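Extracellular solute-binding protein family 5 (Brucella melitensis, PDB 4ONY) probably binds peptides or related solutes in the periplasm and delivers them to an ABC transporter. Local coordinates at residues Gly305-Met310 and Ser354-Ser359; Gln360-Gly365 and Ala546-Leu551. All blocks are in the same frame, centred on the assembly; numbering follows the deposited sequence.

Contact 1 of 2, residues Gly305-Met310 and Ser354-Ser359; sequences GTPADM and SFWEGS
Ala308 N donates to Glu357 O at 2.8 Å, the single direct hydrogen bond between 305-310 and 354-359. The acceptor belongs to a type II beta turn, Trp356 to Ser359, and the donor to the loop that leads into strand 310-315. The bond is nearly straight, 162° at the hydrogen, and lies in the carbonyl plane. Glu357 O also receives a CA-H...O contact from Pro307 CA at 3.1 Å. The Pro307 ring lies alongside the Trp356 side chain, with CG near the indole CD1. At the other end, Met310 CE sits over one face of the Phe355 ring, 3.9 Å from its centroid and offset toward the rim. This is a CH-pi contact within a Met-aromatic pair; the sulfur itself stands oblique to the ring. Met310 extends at chi1 (180°) and then bends at chi2 and chi3, which carries the methyl back over Phe355. Between the two ends, water replaces direct bonding. Water 1 donates to both Ala308 O and Ser354 O. Water 2 accepts from Met310 N and donates to Phe355 O.

Several bonds fix the shape of 354-359. Ser354 OG accepts from Trp356 N in an ST turn and has a second partner in Asp548. Glu357 bends back at chi2, and its OE1 accepts from Ser354 N and from Gln353 N. Trp503 and Tyr557 meet Phe355 edge-to-face. The contact thus ties the loop before strand 310-315 to the loop after strand 350-351, beside the mixed sheet that holds both strands. Inside the turn, Trp356 O takes two donors from one residue: Ser359 N at 3.1 Å and Ser359 OG at 2.7 Å.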
ATOM      1  N   GLY A 305      -9.051   6.087  -5.758  1.00 16.62           N
ATOM      2  CA  GLY A 305      -8.275   7.283  -5.739  1.00 16.33           C
ATOM      3  C   GLY A 305      -7.026   7.210  -4.863  1.00 15.89           C
ATOM      4  O   GLY A 305      -6.272   8.164  -4.809  1.00 15.64           O
ATOM      5  N   THR A 306      -6.790   6.087  -4.192  1.00 15.64           N
ATOM      6  CA  THR A 306      -5.470   5.808  -3.637  1.00 14.88           C
ATOM      7  C   THR A 306      -4.508   5.505  -4.831  1.00 14.84           C
ATOM      8  O   THR A 306      -4.923   5.037  -5.898  1.00 14.64           O
ATOM      9  CB  THR A 306      -5.491   4.619  -2.678  1.00 14.75           C
ATOM     10  OG1 THR A 306      -6.096   3.508  -3.334  1.00 14.16           O
ATOM     11  CG2 THR A 306      -6.263   4.959  -1.442  1.00 15.31           C
ATOM     12  N   PRO A 307      -3.241   5.831  -4.677  1.00 14.97           N
ATOM     13  CA  PRO A 307      -2.328   5.670  -5.820  1.00 15.22           C
ATOM     14  C   PRO A 307      -2.072   4.221  -6.227  1.00 15.30           C
ATOM     15  O   PRO A 307      -2.264   3.302  -5.451  1.00 13.65           O
ATOM     16  CB  PRO A 307      -1.020   6.296  -5.339  1.00 15.07           C
ATOM     17  CG  PRO A 307      -1.120   6.367  -3.843  1.00 15.38           C
ATOM     18  CD  PRO A 307      -2.575   6.350  -3.471  1.00 15.39           C
ATOM     19  N   ALA A 308      -1.668   4.061  -7.474  1.00 15.91           N
ATOM     20  CA  ALA A 308      -1.239   2.770  -7.977  1.00 17.19           C
ATOM     21  C   ALA A 308       0.248   2.620  -7.623  1.00 18.08           C
ATOM     22  O   ALA A 308       1.025   3.594  -7.745  1.00 21.06           O
ATOM     23  CB  ALA A 308      -1.444   2.733  -9.477  1.00 17.14           C
ATOM     24  N   ASP A 309       0.648   1.447  -7.149  1.00 16.98           N
ATOM     25  CA  ASP A 309       2.021   1.212  -6.745  1.00 16.90           C
ATOM     26  C   ASP A 309       2.933   1.440  -7.964  1.00 15.81           C
ATOM     27  O   ASP A 309       2.594   1.039  -9.081  1.00 14.70           O
ATOM     28  CB  ASP A 309       2.180  -0.213  -6.223  1.00 17.78           C
ATOM     29  CG  ASP A 309       1.591  -0.409  -4.826  1.00 19.67           C
ATOM     30  OD1 ASP A 309       1.186   0.568  -4.125  1.00 19.02           O
ATOM     31  OD2 ASP A 309       1.571  -1.566  -4.430  1.00 20.49           O
ATOM     32  N   MET A 310       4.073   2.074  -7.748  1.00 15.20           N
ATOM     33  CA  MET A 310       5.099   2.157  -8.800  1.00 15.12           C
ATOM     34  C   MET A 310       5.690   0.779  -9.143  1.00 15.61           C
ATOM     35  O   MET A 310       5.967  -0.043  -8.259  1.00 14.46           O
ATOM     36  CB  MET A 310       6.218   3.076  -8.350  1.00 15.92           C
ATOM     37  CG  MET A 310       7.363   3.261  -9.337  1.00 16.71           C
ATOM     38  SD  MET A 310       7.025   3.808 -11.017  1.00 17.09           S
ATOM     39  CE  MET A 310       6.565   5.504 -10.646  1.00 17.83           C
ATOM     40  N   SER A 354       3.657   8.936 -12.444  1.00 12.01           N
ATOM     41  CA  SER A 354       3.947   9.593 -11.170  1.00 11.59           C
ATOM     42  C   SER A 354       4.237   8.531 -10.104  1.00 11.37           C
ATOM     43  O   SER A 354       3.701   7.421 -10.188  1.00 11.08           O
ATOM     44  CB  SER A 354       2.693  10.351 -10.734  1.00 11.41           C
ATOM     45  OG  SER A 354       2.760  10.876  -9.406  1.00 11.33           O
ATOM     46  N   PHE A 355       4.981   8.931  -9.084  1.00 11.26           N
ATOM     47  CA  PHE A 355       5.160   8.109  -7.901  1.00 11.93           C
ATOM     48  C   PHE A 355       3.918   8.110  -6.996  1.00 11.96           C
ATOM     49  O   PHE A 355       3.892   7.362  -6.043  1.00 12.24           O
ATOM     50  CB  PHE A 355       6.414   8.560  -7.151  1.00 11.86           C
ATOM     51  CG  PHE A 355       7.687   8.293  -7.918  1.00 12.01           C
ATOM     52  CD1 PHE A 355       8.320   7.099  -7.800  1.00 12.22           C
ATOM     53  CD2 PHE A 355       8.199   9.219  -8.775  1.00 12.75           C
ATOM     54  CE1 PHE A 355       9.463   6.830  -8.497  1.00 12.67           C
ATOM     55  CE2 PHE A 355       9.346   8.966  -9.505  1.00 12.41           C
ATOM     56  CZ  PHE A 355       9.988   7.773  -9.352  1.00 12.32           C
ATOM     57  N   TRP A 356       2.893   8.924  -7.315  1.00 12.07           N
ATOM     58  CA  TRP A 356       1.599   8.830  -6.648  1.00 12.40           C
ATOM     59  C   TRP A 356       0.511   8.710  -7.732  1.00 12.85           C
ATOM     60  O   TRP A 356      -0.570   9.285  -7.634  1.00 13.20           O
ATOM     61  CB  TRP A 356       1.366  10.015  -5.665  1.00 12.18           C
ATOM     62  CG  TRP A 356       2.217   9.823  -4.430  1.00 11.80           C
ATOM     63  CD1 TRP A 356       1.886   9.136  -3.290  1.00 12.11           C
ATOM     64  CD2 TRP A 356       3.578  10.232  -4.263  1.00 11.50           C
ATOM     65  NE1 TRP A 356       2.955   9.095  -2.411  1.00 11.82           N
ATOM     66  CE2 TRP A 356       4.011   9.751  -2.979  1.00 11.58           C
ATOM     67  CE3 TRP A 356       4.479  10.939  -5.061  1.00 10.87           C
ATOM     68  CZ2 TRP A 356       5.277   9.978  -2.494  1.00 11.22           C
ATOM     69  CZ3 TRP A 356       5.747  11.171  -4.577  1.00 11.01           C
ATOM     70  CH2 TRP A 356       6.149  10.685  -3.293  1.00 11.07           C
ATOM     71  N   GLU A 357       0.814   7.898  -8.734  1.00 13.46           N
ATOM     72  CA  GLU A 357      -0.038   7.654  -9.893  1.00 14.23           C
ATOM     73  C   GLU A 357      -1.510   7.431  -9.545  1.00 15.16           C
ATOM     74  O   GLU A 357      -1.855   6.564  -8.746  1.00 15.10           O
ATOM     75  CB  GLU A 357       0.483   6.422 -10.635  1.00 14.62           C
ATOM     76  CG  GLU A 357      -0.280   6.019 -11.898  1.00 14.97           C
ATOM     77  CD  GLU A 357      -0.262   7.073 -12.982  1.00 15.11           C
ATOM     78  OE1 GLU A 357       0.737   7.783 -13.123  1.00 14.76           O
ATOM     79  OE2 GLU A 357      -1.264   7.192 -13.721  1.00 15.21           O
ATOM     80  N   GLY A 358      -2.349   8.164 -10.238  1.00 15.89           N
ATOM     81  CA  GLY A 358      -3.793   8.014 -10.160  1.00 17.32           C
ATOM     82  C   GLY A 358      -4.425   8.700  -8.971  1.00 18.15           C
ATOM     83  O   GLY A 358      -5.636   8.533  -8.756  1.00 21.18           O
ATOM     84  N   SER A 359      -3.640   9.423  -8.165  1.00 16.24           N
ATOM     85  CA  SER A 359      -4.175  10.075  -6.985  1.00 15.62           C
ATOM     86  C   SER A 359      -4.042  11.586  -7.098  1.00 15.50           C
ATOM     87  O   SER A 359      -3.323  12.099  -7.935  1.00 14.28           O
ATOM     88  CB  SER A 359      -3.457   9.586  -5.714  1.00 15.47           C
ATOM     89  OG  SER A 359      -2.139  10.126  -5.601  1.00 14.04           O
TER
HETATM   90  O   HOH W   1       3.081   5.401  -8.278  1.00 24.07           O
HETATM   91  O   HOH W   2       4.494   4.485  -5.779  1.00 27.23           O

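Contact 2 of 2, residues Gln360-Gly365 and Ala546-Leu551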
ATOM      1  N   GLN A 360      -4.654  12.279  -6.158  1.00 15.91           N
ATOM      2  CA  GLN A 360      -4.471  13.715  -6.033  1.00 16.78           C
ATOM      3  C   GLN A 360      -3.021  14.127  -5.721  1.00 15.71           C
ATOM      4  O   GLN A 360      -2.685  15.282  -5.926  1.00 15.63           O
ATOM      5  CB  GLN A 360      -5.381  14.295  -4.938  1.00 18.14           C
ATOM      6  CG  GLN A 360      -6.832  14.427  -5.360  1.00 20.71           C
ATOM      7  CD  GLN A 360      -7.056  15.477  -6.460  1.00 23.51           C
ATOM      8  OE1 GLN A 360      -6.589  16.626  -6.360  1.00 27.94           O
ATOM      9  NE2 GLN A 360      -7.737  15.089  -7.511  1.00 22.48           N
ATOM     10  N   LEU A 361      -2.200  13.212  -5.190  1.00 14.41           N
ATOM     11  CA  LEU A 361      -0.803  13.510  -4.883  1.00 13.68           C
ATOM     12  C   LEU A 361       0.118  13.508  -6.099  1.00 12.57           C
ATOM     13  O   LEU A 361       1.261  13.894  -6.000  1.00 12.01           O
ATOM     14  CB  LEU A 361      -0.285  12.548  -3.816  1.00 13.64           C
ATOM     15  CG  LEU A 361      -1.052  12.572  -2.464  1.00 14.11           C
ATOM     16  CD1 LEU A 361      -0.459  11.584  -1.457  1.00 14.18           C
ATOM     17  CD2 LEU A 361      -1.055  13.942  -1.831  1.00 14.29           C
ATOM     18  N   SER A 362      -0.350  13.034  -7.246  1.00 12.50           N
ATOM     19  CA  SER A 362       0.431  13.080  -8.470  1.00 12.04           C
ATOM     20  C   SER A 362       0.602  14.504  -8.956  1.00 11.99           C
ATOM     21  O   SER A 362      -0.385  15.264  -9.032  1.00 12.41           O
ATOM     22  CB  SER A 362      -0.287  12.298  -9.589  1.00 12.47           C
ATOM     23  OG  SER A 362       0.382  12.463 -10.828  1.00 11.92           O
ATOM     24  N   SER A 363       1.828  14.854  -9.362  1.00 11.62           N
ATOM     25  CA  SER A 363       2.110  16.165  -9.937  1.00 11.39           C
ATOM     26  C   SER A 363       1.842  16.266 -11.429  1.00 11.89           C
ATOM     27  O   SER A 363       1.872  17.390 -12.015  1.00 12.04           O
ATOM     28  CB  SER A 363       3.573  16.523  -9.722  1.00 11.31           C
ATOM     29  OG  SER A 363       4.423  15.637 -10.456  1.00 11.21           O
ATOM     30  N   VAL A 364       1.624  15.122 -12.074  1.00 11.98           N
ATOM     31  CA  VAL A 364       1.586  15.069 -13.548  1.00 12.01           C
ATOM     32  C   VAL A 364       0.354  15.794 -14.115  1.00 12.13           C
ATOM     33  O   VAL A 364      -0.750  15.614 -13.645  1.00 11.07           O
ATOM     34  CB  VAL A 364       1.651  13.601 -14.006  1.00 12.22           C
ATOM     35  CG1 VAL A 364       1.492  13.475 -15.517  1.00 12.52           C
ATOM     36  CG2 VAL A 364       2.975  13.010 -13.558  1.00 12.07           C
ATOM     37  N   GLY A 365       0.576  16.662 -15.116  1.00 12.59           N
ATOM     38  CA  GLY A 365      -0.508  17.401 -15.752  1.00 13.09           C
ATOM     39  C   GLY A 365      -1.042  18.541 -14.883  1.00 13.78           C
ATOM     40  O   GLY A 365      -2.115  19.082 -15.126  1.00 14.16           O
ATOM     41  N   ALA A 546       5.491  18.292  -4.929  1.00 11.40           N
ATOM     42  CA  ALA A 546       6.818  18.831  -5.158  1.00 11.85           C
ATOM     43  C   ALA A 546       7.856  17.713  -5.091  1.00 11.64           C
ATOM     44  O   ALA A 546       8.747  17.668  -5.939  1.00 11.63           O
ATOM     45  CB  ALA A 546       7.135  19.935  -4.148  1.00 12.42           C
ATOM     46  N   LEU A 547       7.700  16.774  -4.138  1.00 11.40           N
ATOM     47  CA  LEU A 547       8.568  15.595  -4.068  1.00 11.43           C
ATOM     48  C   LEU A 547       8.467  14.819  -5.378  1.00 11.34           C
ATOM     49  O   LEU A 547       9.479  14.484  -5.989  1.00 11.19           O
ATOM     50  CB  LEU A 547       8.243  14.690  -2.864  1.00 11.57           C
ATOM     51  CG  LEU A 547       9.093  13.402  -2.717  1.00 11.87           C
ATOM     52  CD1 LEU A 547      10.590  13.681  -2.662  1.00 11.98           C
ATOM     53  CD2 LEU A 547       8.724  12.632  -1.465  1.00 12.30           C
ATOM     54  N   ASP A 548       7.235  14.576  -5.829  1.00 11.43           N
ATOM     55  CA  ASP A 548       7.002  13.867  -7.081  1.00 11.09           C
ATOM     56  C   ASP A 548       7.770  14.526  -8.233  1.00 10.84           C
ATOM     57  O   ASP A 548       8.448  13.845  -9.025  1.00 10.77           O
ATOM     58  CB  ASP A 548       5.488  13.789  -7.371  1.00 11.35           C
ATOM     59  CG  ASP A 548       5.142  12.821  -8.480  1.00 11.14           C
ATOM     60  OD1 ASP A 548       5.688  11.719  -8.484  1.00 11.38           O
ATOM     61  OD2 ASP A 548       4.240  13.121  -9.288  1.00 12.06           O
ATOM     62  N   ARG A 549       7.708  15.846  -8.296  1.00 10.93           N
ATOM     63  CA  ARG A 549       8.324  16.608  -9.397  1.00 10.98           C
ATOM     64  C   ARG A 549       9.838  16.428  -9.399  1.00 10.85           C
ATOM     65  O   ARG A 549      10.450  16.243 -10.446  1.00 10.02           O
ATOM     66  CB  ARG A 549       7.997  18.089  -9.339  1.00 11.26           C
ATOM     67  CG  ARG A 549       6.532  18.427  -9.576  1.00 11.36           C
ATOM     68  CD  ARG A 549       6.276  19.930  -9.628  1.00 11.91           C
ATOM     69  NE  ARG A 549       4.873  20.204  -9.332  1.00 12.17           N
ATOM     70  CZ  ARG A 549       3.873  20.117 -10.210  1.00 12.01           C
ATOM     71  NH1 ARG A 549       4.073  19.834 -11.505  1.00 11.43           N
ATOM     72  NH2 ARG A 549       2.646  20.276  -9.758  1.00 11.85           N
ATOM     73  N   VAL A 550      10.417  16.433  -8.205  1.00 10.78           N
ATOM     74  CA  VAL A 550      11.856  16.266  -8.097  1.00 11.13           C
ATOM     75  C   VAL A 550      12.302  14.855  -8.509  1.00 10.88           C
ATOM     76  O   VAL A 550      13.347  14.690  -9.188  1.00 11.13           O
ATOM     77  CB  VAL A 550      12.353  16.577  -6.668  1.00 11.34           C
ATOM     78  CG1 VAL A 550      13.848  16.272  -6.565  1.00 11.51           C
ATOM     79  CG2 VAL A 550      12.039  18.026  -6.277  1.00 11.39           C
ATOM     80  N   LEU A 551      11.525  13.851  -8.086  1.00 10.38           N
ATOM     81  CA  LEU A 551      11.851  12.487  -8.347  1.00 10.43           C
ATOM     82  C   LEU A 551      11.723  12.136  -9.836  1.00 10.22           C
ATOM     83  O   LEU A 551      12.617  11.494 -10.416  1.00 10.07           O
ATOM     84  CB  LEU A 551      10.977  11.552  -7.497  1.00 10.56           C
ATOM     85  CG  LEU A 551      11.167  11.564  -6.000  1.00 10.97           C
ATOM     86  CD1 LEU A 551      10.111  10.697  -5.309  1.00 11.69           C
ATOM     87  CD2 LEU A 551      12.564  11.070  -5.598  1.00 11.28           C
TER
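Ser363 meets helix 537-553 through its backbone N and its whole side chain, wedged between Asp548 and Arg549. Here the loop between strand 350-351 and helix 370-376 docks on one side of helix 537-553. Ser363 CB lies 3.5 Å from Arg549 CG and sits over the centre of one face of the guanidinium, 3.6 Å above the plane. At the tip, Ser363 OG donates to Asp548 OD2 at 2.8 Å, coming from above the carboxylate plane. The torsion chi1 of 66° sets OG between the backbone N and the carbonyl carbon, and from there it can share an acceptor with its own amide. Ser363 N donates to the same OD2 at 3.0 Å. That bond is almost straight (170°) and arrives on the anti side, about 20° out of the carboxylate plane.

The loop is shaped locally by an ST turn, in which Val364 N donates to Ser362 OG at 3.2 Å. Arg549 has further partners: its NE forms a salt bridge with Glu372, while its NH1 reaches the carbonyls of Arg366 and Val387.

With Ser354 counted, Asp548 OD2 is gripped by three donors within a buried contact. So many donors would probably favour the charged carboxylate. Together with Phe355 N on OD1, they probably also limit its rotation.

The two contacts follow each other along the chain, and their centres lie about 10 Å apart. Residues 354-365, one run of the loop between strand 350-351 and helix 370-376, supply a segment to each. Asp548 joins them directly through two hydrogen bonds: Ser354 OG is 2.7 Å from Asp548 OD2, and Phe355 N is 2.9 Å from Asp548 OD1. The same aspartate thus holds two successive parts of the loop against helix 537-553. Packing adds to this, with Trp356 CB 3.5 Å from Leu361 CB. Neither contact includes Gln222, Gln225, Arg226, Tyr256 or Tyr257, which hold 1-ethoxy-2-(2-ethoxyethoxy)ethane in this crystal, probably a crystallisation additive and not the transported solute.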